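Local coordinates for protein DegT/DnrJ/EryC1/StrS aminotransferase (Brucella abortus 2308, PDB 4QGR) that probably acts as a pyridoxal-phosphate-dependent transaminase of the DegT/DnrJ/EryC1 family, with its cofactor bound between two subunits, at residues Met72-Thr76 against Thr220-Leu225; Gln173-Arg179 against Gly290-Ala296. All coordinates share one frame; numbering follows the deposited sequence.

Contact 1. Residues Met72-Thr76 against Thr220-Leu225; sequences MPLMT and TLRSVL
Met72 reaches across to Val224 and Leu225. Its CG lies 3.6 Å from Val224 CG1, and the two side chains run alongside each other, pointing opposite ways. The sulfur goes further: Met72 SD sits 3.5 Å from Leu225 CB. The chain runs straight to SD and bends there (chi3 -86°), which turns CE along the same CB. Pro73 gives less. Its ring atoms CD and CG touch Leu221 CD2, with the two side chains at about a right angle. Met75 brings its CE to 4.1 Å from Val224 CG1, and its side chain also packs on Leu101 of the second subunit. Thr76 meets the partner helix through its methyl. Thr76 CG2 packs 3.4 Å from Thr220 CG2, a tight pair, and 3.5 Å from Leu221 CD2. The hydroxyl is turned back into its own helix, where Thr76 OG1 donates to Pro73 O at 2.8 Å, tilted 30° from the carbonyl plane. Thr220 likewise bonds through OG1 to Glu216 O. The short helix axes pass 9.6 Å apart at 110°. Both helices pack beside strands 59-63 and 208-212 of the large mixed sheet, and Met72 and Leu221 both touch Met210. No hydrogen bond crosses the contact. Both threonines spend their hydroxyls on their own helices and present methyls to the partner. Methyls, methylenes and sulfur make the junction, so shape and dispersion hold it, not directed bonds.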
ATOM      1  N   MET A  72       2.718  -0.450 -10.619  1.00 11.73           N
ATOM      2  CA  MET A  72       2.681  -1.839 -11.064  1.00 12.35           C
ATOM      3  C   MET A  72       2.777  -2.044 -12.578  1.00 12.41           C
ATOM      4  O   MET A  72       3.488  -2.959 -13.045  1.00 13.95           O
ATOM      5  CB  MET A  72       1.502  -2.579 -10.440  1.00 12.58           C
ATOM      6  CG  MET A  72       1.687  -2.760  -8.933  1.00 12.89           C
ATOM      7  SD  MET A  72       0.404  -3.835  -8.246  1.00 13.27           S
ATOM      8  CE  MET A  72      -0.958  -2.721  -7.917  1.00 13.05           C
ATOM      9  N   PRO A  73       2.079  -1.216 -13.377  1.00 12.41           N
ATOM     10  CA  PRO A  73       2.230  -1.386 -14.814  1.00 13.30           C
ATOM     11  C   PRO A  73       3.676  -1.149 -15.301  1.00 13.68           C
ATOM     12  O   PRO A  73       4.094  -1.808 -16.263  1.00 13.87           O
ATOM     13  CB  PRO A  73       1.289  -0.349 -15.388  1.00 13.16           C
ATOM     14  CG  PRO A  73       0.210  -0.231 -14.363  1.00 13.14           C
ATOM     15  CD  PRO A  73       0.906  -0.399 -13.046  1.00 12.56           C
ATOM     16  N   LEU A  74       4.400  -0.209 -14.671  1.00 13.07           N
ATOM     17  CA  LEU A  74       5.809  -0.011 -15.035  1.00 13.73           C
ATOM     18  C   LEU A  74       6.612  -1.265 -14.725  1.00 14.60           C
ATOM     19  O   LEU A  74       7.491  -1.672 -15.515  1.00 15.57           O
ATOM     20  CB  LEU A  74       6.405   1.186 -14.271  1.00 13.53           C
ATOM     21  CG  LEU A  74       5.797   2.548 -14.597  1.00 13.45           C
ATOM     22  CD1 LEU A  74       6.346   3.631 -13.664  1.00 13.70           C
ATOM     23  CD2 LEU A  74       6.106   2.961 -16.009  1.00 13.68           C
ATOM     24  N   MET A  75       6.314  -1.906 -13.586  1.00 14.57           N
ATOM     25  CA  MET A  75       7.000  -3.127 -13.217  1.00 15.47           C
ATOM     26  C   MET A  75       6.735  -4.267 -14.197  1.00 16.36           C
ATOM     27  O   MET A  75       7.668  -5.004 -14.592  1.00 16.09           O
ATOM     28  CB  MET A  75       6.657  -3.578 -11.798  1.00 15.22           C
ATOM     29  CG  MET A  75       7.071  -2.611 -10.709  1.00 15.27           C
ATOM     30  SD  MET A  75       6.437  -3.060  -9.109  1.00 15.60           S
ATOM     31  CE  MET A  75       7.275  -4.587  -8.757  1.00 16.17           C
ATOM     32  N   THR A  76       5.495  -4.418 -14.608  1.00 17.45           N
ATOM     33  CA  THR A  76       5.155  -5.506 -15.544  1.00 18.66           C
ATOM     34  C   THR A  76       5.858  -5.335 -16.875  1.00 19.33           C
ATOM     35  O   THR A  76       6.154  -6.332 -17.528  1.00 18.31           O
ATOM     36  CB  THR A  76       3.653  -5.646 -15.835  1.00 20.19           C
ATOM     37  OG1 THR A  76       3.183  -4.490 -16.532  1.00 22.14           O
ATOM     38  CG2 THR A  76       2.894  -5.825 -14.586  1.00 21.20           C
ATOM     39  N   THR A 220      -0.718 -10.441 -15.275  1.00 17.58           N
ATOM     40  CA  THR A 220       0.572 -10.016 -14.735  1.00 17.77           C
ATOM     41  C   THR A 220       0.349  -9.036 -13.601  1.00 15.97           C
ATOM     42  O   THR A 220       1.033  -9.092 -12.590  1.00 15.59           O
ATOM     43  CB  THR A 220       1.497  -9.447 -15.847  1.00 18.74           C
ATOM     44  OG1 THR A 220       1.652 -10.455 -16.902  1.00 20.77           O
ATOM     45  CG2 THR A 220       2.788  -9.165 -15.296  1.00 19.67           C
ATOM     46  N   LEU A 221      -0.611  -8.138 -13.755  1.00 15.75           N
ATOM     47  CA  LEU A 221      -0.884  -7.146 -12.681  1.00 14.71           C
ATOM     48  C   LEU A 221      -1.400  -7.853 -11.412  1.00 15.24           C
ATOM     49  O   LEU A 221      -1.050  -7.500 -10.283  1.00 14.14           O
ATOM     50  CB  LEU A 221      -1.861  -6.056 -13.131  1.00 14.52           C
ATOM     51  CG  LEU A 221      -1.262  -5.137 -14.178  1.00 14.53           C
ATOM     52  CD1 LEU A 221      -2.350  -4.254 -14.754  1.00 14.49           C
ATOM     53  CD2 LEU A 221      -0.135  -4.275 -13.615  1.00 14.69           C
ATOM     54  N   ARG A 222      -2.202  -8.894 -11.609  1.00 15.69           N
ATOM     55  CA  ARG A 222      -2.747  -9.624 -10.489  1.00 15.84           C
ATOM     56  C   ARG A 222      -1.658 -10.415  -9.775  1.00 15.83           C
ATOM     57  O   ARG A 222      -1.763 -10.668  -8.570  1.00 16.14           O
ATOM     58  CB  ARG A 222      -3.913 -10.536 -10.884  1.00 16.52           C
ATOM     59  CG  ARG A 222      -5.158  -9.768 -11.348  1.00 16.51           C
ATOM     60  CD  ARG A 222      -6.389 -10.673 -11.481  1.00 17.00           C
ATOM     61  NE  ARG A 222      -7.483 -10.059 -12.247  1.00 17.33           N
ATOM     62  CZ  ARG A 222      -8.336  -9.153 -11.750  1.00 17.27           C
ATOM     63  NH1 ARG A 222      -8.215  -8.713 -10.493  1.00 16.38           N
ATOM     64  NH2 ARG A 222      -9.278  -8.662 -12.524  1.00 17.79           N
ATOM     65  N   SER A 223      -0.622 -10.800 -10.518  1.00 15.94           N
ATOM     66  CA  SER A 223       0.527 -11.437  -9.918  1.00 16.31           C
ATOM     67  C   SER A 223       1.343 -10.416  -9.121  1.00 16.01           C
ATOM     68  O   SER A 223       1.663 -10.646  -7.971  1.00 16.11           O
ATOM     69  CB  SER A 223       1.388 -12.085 -11.014  1.00 16.87           C
ATOM     70  OG  SER A 223       2.668 -12.479 -10.547  1.00 16.91           O
ATOM     71  N   VAL A 224       1.637  -9.279  -9.725  1.00 15.94           N
ATOM     72  CA  VAL A 224       2.491  -8.281  -9.113  1.00 16.35           C
ATOM     73  C   VAL A 224       1.922  -7.775  -7.790  1.00 15.46           C
ATOM     74  O   VAL A 224       2.678  -7.523  -6.834  1.00 16.60           O
ATOM     75  CB  VAL A 224       2.754  -7.097 -10.098  1.00 17.07           C
ATOM     76  CG1 VAL A 224       3.420  -5.906  -9.414  1.00 17.52           C
ATOM     77  CG2 VAL A 224       3.638  -7.573 -11.244  1.00 19.07           C
ATOM     78  N   LEU A 225       0.602  -7.609  -7.709  1.00 14.91           N
ATOM     79  CA  LEU A 225       0.011  -7.053  -6.492  1.00 14.30           C
ATOM     80  C   LEU A 225      -0.010  -8.032  -5.348  1.00 14.98           C
ATOM     81  O   LEU A 225      -0.262  -7.628  -4.198  1.00 14.53           O
ATOM     82  CB  LEU A 225      -1.386  -6.486  -6.760  1.00 13.86           C
ATOM     83  CG  LEU A 225      -2.495  -7.508  -7.043  1.00 14.06           C
ATOM     84  CD1 LEU A 225      -3.098  -8.092  -5.790  1.00 14.05           C
ATOM     85  CD2 LEU A 225      -3.583  -6.860  -7.863  1.00 14.28           C
TER

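Contact 2. Residues Gln173-Arg179 against Gly290-Ala296; sequences QSIGGKR and GNRSAWA. With PLP (pyridoxal-5'-phosphate), chain E.
Lys178 and Arg292 form an antiparallel hydrogen-bonded pair, with Lys178 N to Arg292 O at 2.8 Å and Arg292 N to Lys178 O at 2.9 Å, and Arg179 and Asn291 follow as the non-hydrogen-bonded pair. A type II beta turn from Ser174 to Gly177 leads into this ladder. Arg292 reaches back to the turn. Its NE and NH2 both donate to Gly176 O, side-on, with NH2 at 2.8 Å. The oxygen lies in the guanidinium plane, and NE approaches nearly along the C=O axis. A bend at chi3 (75°) swings the group there. Lys178 CE covers one guanidinium face, 3.6 Å from Arg292 CZ. The charges are of like sign, but NH1 has a salt bridge to Glu261, which probably eases their proximity. In the other pair, Arg179 CB meets Asn291 OD1, and a water joins that oxygen to Arg179 NH1. Ala294 CB packs against the turn, 3.5 Å from Ile175 O, an oxygen with no polar partner in the model. Ala296 CB packs 3.6 Å from Gln173 CB. Gln173 extends past it, and its NE2 donates to O3 of the pyridoxal phosphate at 2.8 Å, nearly straight (165°). Phe147 N bonds to Gln173 OE1, and Tyr323 OH also bonds to NE2; with both ends of the amide held, its rotation is fixed. Ser293 OG accepts from Trp295 N in an ST turn. Strand 178-179 is the middle of a three-stranded antiparallel sheet, between 182-183 and 291-292. Helix 247-278 lies against this region: Leu260 touches Ile175, and Met264 packs on Arg292 and Ala294.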
ATOM      1  N   GLN A 173      -8.038  11.193 -11.023  1.00 11.35           N
ATOM      2  CA  GLN A 173      -8.997  12.253 -10.752  1.00 11.85           C
ATOM      3  C   GLN A 173     -10.169  12.214 -11.674  1.00 11.68           C
ATOM      4  O   GLN A 173     -11.002  13.133 -11.636  1.00 11.44           O
ATOM      5  CB  GLN A 173      -8.309  13.619 -10.870  1.00 12.23           C
ATOM      6  CG  GLN A 173      -7.277  13.874  -9.784  1.00 12.71           C
ATOM      7  CD  GLN A 173      -6.539  15.205  -9.928  1.00 12.67           C
ATOM      8  OE1 GLN A 173      -7.072  16.205 -10.424  1.00 13.24           O
ATOM      9  NE2 GLN A 173      -5.316  15.223  -9.466  1.00 13.75           N
ATOM     10  N   SER A 174     -10.276  11.192 -12.532  1.00 11.66           N
ATOM     11  CA  SER A 174     -11.224  11.314 -13.646  1.00 11.43           C
ATOM     12  C   SER A 174     -12.236  10.177 -13.787  1.00 11.42           C
ATOM     13  O   SER A 174     -12.849  10.048 -14.829  1.00 11.49           O
ATOM     14  CB  SER A 174     -10.465  11.439 -14.951  1.00 11.19           C
ATOM     15  OG  SER A 174      -9.627  10.327 -15.144  1.00 11.36           O
ATOM     16  N   ILE A 175     -12.446   9.360 -12.761  1.00 11.86           N
ATOM     17  CA  ILE A 175     -13.509   8.321 -12.871  1.00 12.71           C
ATOM     18  C   ILE A 175     -14.892   8.988 -12.932  1.00 13.34           C
ATOM     19  O   ILE A 175     -15.236   9.796 -12.071  1.00 13.89           O
ATOM     20  CB  ILE A 175     -13.374   7.225 -11.788  1.00 13.29           C
ATOM     21  CG1 ILE A 175     -12.030   6.512 -11.921  1.00 13.42           C
ATOM     22  CG2 ILE A 175     -14.530   6.215 -11.887  1.00 13.77           C
ATOM     23  CD1 ILE A 175     -11.755   5.879 -13.259  1.00 14.07           C
ATOM     24  N   GLY A 176     -15.656   8.694 -13.995  1.00 14.49           N
ATOM     25  CA  GLY A 176     -16.892   9.398 -14.293  1.00 14.57           C
ATOM     26  C   GLY A 176     -16.767  10.304 -15.461  1.00 15.10           C
ATOM     27  O   GLY A 176     -17.782  10.653 -16.077  1.00 15.60           O
ATOM     28  N   GLY A 177     -15.521  10.701 -15.791  1.00 14.43           N
ATOM     29  CA  GLY A 177     -15.263  11.511 -16.955  1.00 15.08           C
ATOM     30  C   GLY A 177     -15.289  10.678 -18.233  1.00 16.00           C
ATOM     31  O   GLY A 177     -15.120   9.453 -18.199  1.00 15.89           O
ATOM     32  N   LYS A 178     -15.539  11.355 -19.345  1.00 17.36           N
ATOM     33  CA  LYS A 178     -15.486  10.715 -20.635  1.00 18.30           C
ATOM     34  C   LYS A 178     -15.208  11.674 -21.768  1.00 18.21           C
ATOM     35  O   LYS A 178     -15.382  12.869 -21.643  1.00 16.61           O
ATOM     36  CB  LYS A 178     -16.767   9.923 -20.886  1.00 21.13           C
ATOM     37  CG  LYS A 178     -18.020  10.725 -20.806  1.00 22.02           C
ATOM     38  CD  LYS A 178     -19.198   9.878 -21.265  1.00 26.15           C
ATOM     39  CE  LYS A 178     -20.353  10.033 -20.317  1.00 28.65           C
ATOM     40  NZ  LYS A 178     -21.621   9.417 -20.850  1.00 31.65           N
ATOM     41  N   ARG A 179     -14.727  11.111 -22.872  1.00 19.88           N
ATOM     42  CA  ARG A 179     -14.304  11.889 -24.049  1.00 22.35           C
ATOM     43  C   ARG A 179     -14.735  11.033 -25.243  1.00 23.36           C
ATOM     44  O   ARG A 179     -14.347   9.865 -25.345  1.00 22.23           O
ATOM     45  CB  ARG A 179     -12.799  12.133 -24.000  1.00 23.54           C
ATOM     46  CG  ARG A 179     -12.084  12.450 -25.318  1.00 26.92           C
ATOM     47  CD  ARG A 179     -10.566  12.365 -25.105  1.00 30.31           C
ATOM     48  NE  ARG A 179      -9.777  12.464 -26.331  1.00 32.44           N
ATOM     49  CZ  ARG A 179      -9.255  13.586 -26.812  1.00 34.27           C
ATOM     50  NH1 ARG A 179      -9.436  14.742 -26.183  1.00 34.36           N
ATOM     51  NH2 ARG A 179      -8.569  13.545 -27.963  1.00 36.42           N
ATOM     52  N   GLY A 290     -18.085  17.143 -26.605  1.00 21.22           N
ATOM     53  CA  GLY A 290     -17.853  15.713 -26.526  1.00 20.96           C
ATOM     54  C   GLY A 290     -17.243  15.212 -25.217  1.00 20.71           C
ATOM     55  O   GLY A 290     -17.002  14.010 -25.073  1.00 20.92           O
ATOM     56  N   ASN A 291     -16.980  16.111 -24.268  1.00 18.99           N
ATOM     57  CA  ASN A 291     -16.388  15.730 -22.995  1.00 18.25           C
ATOM     58  C   ASN A 291     -17.338  15.902 -21.846  1.00 17.51           C
ATOM     59  O   ASN A 291     -18.138  16.841 -21.811  1.00 19.11           O
ATOM     60  CB  ASN A 291     -15.122  16.557 -22.671  1.00 18.76           C
ATOM     61  CG  ASN A 291     -13.907  16.110 -23.492  1.00 19.06           C
ATOM     62  OD1 ASN A 291     -13.012  15.416 -23.020  1.00 18.32           O
ATOM     63  ND2 ASN A 291     -13.907  16.491 -24.751  1.00 20.62           N
ATOM     64  N   ARG A 292     -17.216  14.993 -20.899  1.00 16.56           N
ATOM     65  CA  ARG A 292     -17.673  15.197 -19.528  1.00 15.94           C
ATOM     66  C   ARG A 292     -16.461  15.055 -18.623  1.00 15.38           C
ATOM     67  O   ARG A 292     -15.706  14.094 -18.743  1.00 15.21           O
ATOM     68  CB  ARG A 292     -18.767  14.187 -19.173  1.00 16.49           C
ATOM     69  CG  ARG A 292     -19.400  14.465 -17.817  1.00 16.25           C
ATOM     70  CD  ARG A 292     -20.520  13.465 -17.494  1.00 17.15           C
ATOM     71  NE  ARG A 292     -20.072  12.127 -17.096  1.00 16.48           N
ATOM     72  CZ  ARG A 292     -20.883  11.072 -16.925  1.00 16.74           C
ATOM     73  NH1 ARG A 292     -22.194  11.187 -17.107  1.00 18.17           N
ATOM     74  NH2 ARG A 292     -20.383   9.895 -16.550  1.00 16.69           N
ATOM     75  N   SER A 293     -16.227  16.062 -17.772  1.00 14.88           N
ATOM     76  CA  SER A 293     -15.176  15.972 -16.765  1.00 14.00           C
ATOM     77  C   SER A 293     -15.721  15.337 -15.479  1.00 14.02           C
ATOM     78  O   SER A 293     -16.914  15.493 -15.142  1.00 13.82           O
ATOM     79  CB  SER A 293     -14.648  17.388 -16.433  1.00 13.86           C
ATOM     80  OG  SER A 293     -13.677  17.286 -15.387  1.00 12.38           O
ATOM     81  N   ALA A 294     -14.869  14.599 -14.758  1.00 13.65           N
ATOM     82  CA  ALA A 294     -15.225  14.166 -13.431  1.00 13.57           C
ATOM     83  C   ALA A 294     -15.222  15.327 -12.428  1.00 13.66           C
ATOM     84  O   ALA A 294     -15.781  15.177 -11.351  1.00 12.91           O
ATOM     85  CB  ALA A 294     -14.305  13.080 -12.944  1.00 13.20           C
ATOM     86  N   TRP A 295     -14.663  16.494 -12.798  1.00 13.79           N
ATOM     87  CA  TRP A 295     -14.608  17.651 -11.863  1.00 14.25           C
ATOM     88  C   TRP A 295     -14.096  17.252 -10.497  1.00 13.89           C
ATOM     89  O   TRP A 295     -14.659  17.646  -9.481  1.00 14.62           O
ATOM     90  CB  TRP A 295     -15.967  18.342 -11.747  1.00 14.99           C
ATOM     91  CG  TRP A 295     -16.390  18.926 -13.096  1.00 15.10           C
ATOM     92  CD1 TRP A 295     -17.383  18.475 -13.904  1.00 15.68           C
ATOM     93  CD2 TRP A 295     -15.784  20.010 -13.762  1.00 15.15           C
ATOM     94  NE1 TRP A 295     -17.449  19.230 -15.047  1.00 16.66           N
ATOM     95  CE2 TRP A 295     -16.465  20.187 -14.976  1.00 15.96           C
ATOM     96  CE3 TRP A 295     -14.759  20.905 -13.428  1.00 15.10           C
ATOM     97  CZ2 TRP A 295     -16.137  21.189 -15.874  1.00 16.64           C
ATOM     98  CZ3 TRP A 295     -14.408  21.893 -14.367  1.00 15.78           C
ATOM     99  CH2 TRP A 295     -15.103  22.035 -15.549  1.00 15.93           C
ATOM    100  N   ALA A 296     -12.994  16.517 -10.452  1.00 12.77           N
ATOM    101  CA  ALA A 296     -12.315  16.311  -9.198  1.00 12.40           C
ATOM    102  C   ALA A 296     -12.025  17.633  -8.525  1.00 12.44           C
ATOM    103  O   ALA A 296     -12.070  17.739  -7.294  1.00 12.99           O
ATOM    104  CB  ALA A 296     -11.047  15.541  -9.432  1.00 12.52           C
TER
HETATM  105  N1  PLP E 403      -2.213  10.595  -9.551  1.00 12.49           N
HETATM  106  C2  PLP E 403      -2.899  11.745  -9.412  1.00 13.44           C
HETATM  107  C2A PLP E 403      -3.143  12.669 -10.581  1.00 13.83           C
HETATM  108  C3  PLP E 403      -3.501  12.048  -8.085  1.00 14.24           C
HETATM  109  O3  PLP E 403      -4.223  13.154  -7.955  1.00 13.36           O
HETATM  110  C4  PLP E 403      -3.187  11.144  -6.946  1.00 15.06           C
HETATM  111  C4A PLP E 403      -3.721  11.210  -5.568  1.00 20.41           C
HETATM  112  O4A PLP E 403      -4.867  11.533  -5.327  1.00 26.40           O
HETATM  113  C5  PLP E 403      -2.410   9.934  -7.247  1.00 14.25           C
HETATM  114  C6  PLP E 403      -1.962   9.730  -8.554  1.00 12.83           C
HETATM  115  C5A PLP E 403      -2.069   8.945  -6.153  1.00 12.98           C
HETATM  116  O4P PLP E 403      -3.231   8.270  -5.650  1.00 13.74           O
HETATM  117  P   PLP E 403      -3.295   7.795  -4.115  1.00 13.40           P
HETATM  118  O1P PLP E 403      -4.464   6.819  -4.004  1.00 12.60           O
HETATM  119  O2P PLP E 403      -1.948   7.230  -3.743  1.00 12.87           O
HETATM  120  O3P PLP E 403      -3.613   9.119  -3.401  1.00 13.95           O
HETATM  121  O   HOH W   1     -10.526  15.832 -23.568  1.00 27.73           O

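How the contacts relate
From the N terminus, helix 68-76 comes first and supplies one side of contact 1. The chain then adds four strands of the large mixed sheet and reaches 173-179, the first half of contact 2, just after strand 166-170. Helix 215-224 closes contact 1 over a loop of 143 residues. The chain passes through the long helix 247-278 before 290-296 closes contact 2 over 110 residues. The two closures cross, since their segments alternate. They do not touch: their centres are 26 Å apart. Contact 1 joins two helices beside strands 59-63 and 208-212. Contact 2 ties the cofactor-binding Gln173, just after strand 166-170, to the segment following helix 247-278.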